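Local coordinates for 2-C-methyl-D-erythritol 4-phosphate cytidylyltransferase (Anaerococcus prevotii, PDB 4KT7), which probably catalyses the transfer of a cytidylyl group from CTP to 2-C-methyl-D-erythritol 4-phosphate, the second step of the DXP route to isoprenoids, at residues Ile42-Val47 with Glu73-Asn78. Residues are numbered along the deposited sequence; the frame is centred on the assembly and turned at random.
Sequences ITLDTV and EKYDGN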
loop_
_atom_site.group_PDB
_atom_site.type_symbol
_atom_site.label_atom_id
_atom_site.label_comp_id
_atom_site.label_asym_id
_atom_site.label_seq_id
_atom_site.Cartn_x
_atom_site.Cartn_y
_atom_site.Cartn_z
ATOM N N ILE A 42 3.521 -18.975 -13.601
ATOM C CA ILE A 42 2.728 -19.237 -12.403
ATOM C C ILE A 42 1.325 -18.663 -12.604
ATOM O O ILE A 42 0.315 -19.289 -12.255
ATOM C CB ILE A 42 3.386 -18.603 -11.150
ATOM C CG1 ILE A 42 4.825 -19.113 -10.992
ATOM C CG2 ILE A 42 2.564 -18.878 -9.895
ATOM C CD1 ILE A 42 5.679 -18.249 -10.103
ATOM N N THR A 43 1.267 -17.469 -13.186
ATOM C CA THR A 43 0.003 -16.797 -13.443
ATOM C C THR A 43 -0.835 -17.588 -14.434
ATOM O O THR A 43 -2.016 -17.873 -14.196
ATOM C CB THR A 43 0.242 -15.411 -14.048
ATOM O OG1 THR A 43 1.117 -14.668 -13.190
ATOM C CG2 THR A 43 -1.082 -14.658 -14.224
ATOM N N LEU A 44 -0.210 -17.944 -15.549
ATOM C CA LEU A 44 -0.890 -18.651 -16.628
ATOM C C LEU A 44 -1.356 -20.030 -16.161
ATOM O O LEU A 44 -2.430 -20.503 -16.555
ATOM C CB LEU A 44 0.050 -18.751 -17.825
ATOM C CG LEU A 44 -0.575 -18.982 -19.190
ATOM C CD1 LEU A 44 -1.747 -18.040 -19.396
ATOM C CD2 LEU A 44 0.472 -18.765 -20.268
ATOM N N ASP A 45 -0.559 -20.659 -15.300
ATOM C CA ASP A 45 -0.962 -21.907 -14.669
ATOM C C ASP A 45 -2.298 -21.735 -13.969
ATOM O O ASP A 45 -3.213 -22.539 -14.160
ATOM C CB ASP A 45 0.075 -22.371 -13.647
ATOM C CG ASP A 45 1.147 -23.252 -14.255
ATOM O OD1 ASP A 45 1.050 -23.573 -15.460
ATOM O OD2 ASP A 45 2.080 -23.633 -13.518
ATOM N N THR A 46 -2.412 -20.694 -13.149
ATOM C CA THR A 46 -3.659 -20.463 -12.430
ATOM C C THR A 46 -4.831 -20.163 -13.368
ATOM O O THR A 46 -5.894 -20.771 -13.230
ATOM C CB THR A 46 -3.534 -19.362 -11.354
ATOM O OG1 THR A 46 -2.605 -19.783 -10.342
ATOM C CG2 THR A 46 -4.898 -19.095 -10.705
ATOM N N VAL A 47 -4.653 -19.241 -14.314
ATOM C CA VAL A 47 -5.755 -18.844 -15.195
ATOM C C VAL A 47 -6.232 -19.998 -16.075
ATOM O O VAL A 47 -7.426 -20.140 -16.330
ATOM C CB VAL A 47 -5.392 -17.646 -16.096
ATOM C CG1 VAL A 47 -6.574 -17.276 -16.968
ATOM C CG2 VAL A 47 -4.997 -16.451 -15.262
ATOM N N GLU A 73 3.600 -23.945 -25.218
ATOM C CA GLU A 73 3.532 -25.334 -25.679
ATOM C C GLU A 73 3.007 -26.258 -24.590
ATOM O O GLU A 73 2.361 -27.264 -24.872
ATOM C CB GLU A 73 4.902 -25.834 -26.134
ATOM C CG GLU A 73 5.403 -25.204 -27.409
ATOM C CD GLU A 73 6.549 -25.982 -28.010
ATOM O OE1 GLU A 73 7.455 -26.395 -27.250
ATOM O OE2 GLU A 73 6.535 -26.196 -29.239
ATOM N N LYS A 74 3.298 -25.911 -23.344
ATOM C CA LYS A 74 2.873 -26.718 -22.205
ATOM C C LYS A 74 1.345 -26.676 -22.016
ATOM O O LYS A 74 0.760 -27.553 -21.373
ATOM C CB LYS A 74 3.639 -26.281 -20.941
ATOM C CG LYS A 74 2.794 -26.052 -19.693
ATOM C CD LYS A 74 3.664 -25.794 -18.457
ATOM C CE LYS A 74 2.800 -25.666 -17.199
ATOM N NZ LYS A 74 3.572 -25.280 -15.980
ATOM N N TYR A 75 0.692 -25.680 -22.617
ATOM C CA TYR A 75 -0.757 -25.530 -22.463
ATOM C C TYR A 75 -1.584 -26.052 -23.647
ATOM O O TYR A 75 -1.289 -25.764 -24.813
ATOM C CB TYR A 75 -1.118 -24.077 -22.134
ATOM C CG TYR A 75 -0.450 -23.575 -20.870
ATOM C CD1 TYR A 75 -0.970 -23.873 -19.616
ATOM C CD2 TYR A 75 0.707 -22.822 -20.929
ATOM C CE1 TYR A 75 -0.354 -23.424 -18.457
ATOM C CE2 TYR A 75 1.327 -22.373 -19.777
ATOM C CZ TYR A 75 0.792 -22.673 -18.546
ATOM O OH TYR A 75 1.419 -22.216 -17.405
ATOM N N ASP A 76 -2.626 -26.818 -23.323
ATOM C CA ASP A 76 -3.543 -27.386 -24.314
ATOM C C ASP A 76 -4.596 -26.381 -24.786
ATOM O O ASP A 76 -5.017 -26.401 -25.947
ATOM C CB ASP A 76 -4.282 -28.590 -23.719
ATOM C CG ASP A 76 -3.348 -29.621 -23.111
ATOM O OD1 ASP A 76 -2.253 -29.845 -23.671
ATOM O OD2 ASP A 76 -3.718 -30.213 -22.073
ATOM N N GLY A 77 -5.019 -25.515 -23.870
ATOM C CA GLY A 77 -6.221 -24.720 -24.044
ATOM C C GLY A 77 -6.279 -23.736 -25.196
ATOM O O GLY A 77 -5.369 -23.654 -26.030
ATOM N N ASN A 78 -7.383 -22.994 -25.239
ATOM C CA ASN A 78 -7.580 -21.949 -26.227
ATOM C C ASN A 78 -6.805 -20.715 -25.785
ATOM O O ASN A 78 -7.385 -19.713 -25.338
ATOM C CB ASN A 78 -9.071 -21.643 -26.383
ATOM C CG ASN A 78 -9.367 -20.742 -27.568
ATOM O OD1 ASN A 78 -8.480 -20.429 -28.364
ATOM N ND2 ASN A 78 -10.623 -20.327 -27.695
#
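Asp45 meets Tyr75 and Lys74 through its carboxylate, an instance of one acidic group serving a hydroxyl and an ammonium together. Followed outward, its CB stands 4.0 Å from Tyr75 OH, and its CG is closer to that oxygen and also approaches Lys74 NZ. At the tip both oxygens are engaged. Asp45 OD1 takes a hydrogen bond from Tyr75 OH, modelled at a very short 2.4 Å whose exact length is doubtful; that oxygen of Asp45 lies at the edge of the ring, near its plane, although the carboxylate is turned 67° from that plane. Asp45 OD1 also receives a weak bond from Lys74 NZ at 3.1 Å, part of a salt bridge, while Asp45 OD2 accepts a second weak bond from NZ at 3.3 Å and pairs with Arg37. Helix 39-48 belongs to the beta-alpha-beta crossover between parallel strands 10-16 and 55-60, and the loop carrying Lys74 and Tyr75 leads into the neighbouring parallel strand 79-83. With Tyr75 CG anti to its carbonyl carbon (chi1 -58°), the ring extends to the helix between two aliphatic groups: Leu44 CG makes a CH-pi contact, 4.2 Å from the centroid, and Lys74 CG sits over the centre of the opposite face. A phenylalanine here, lacking the hydroxyl, would probably leave the Asp45 carboxylate freer to turn. Leu44 also packs on Ile56 and Leu58 of strand 55-60.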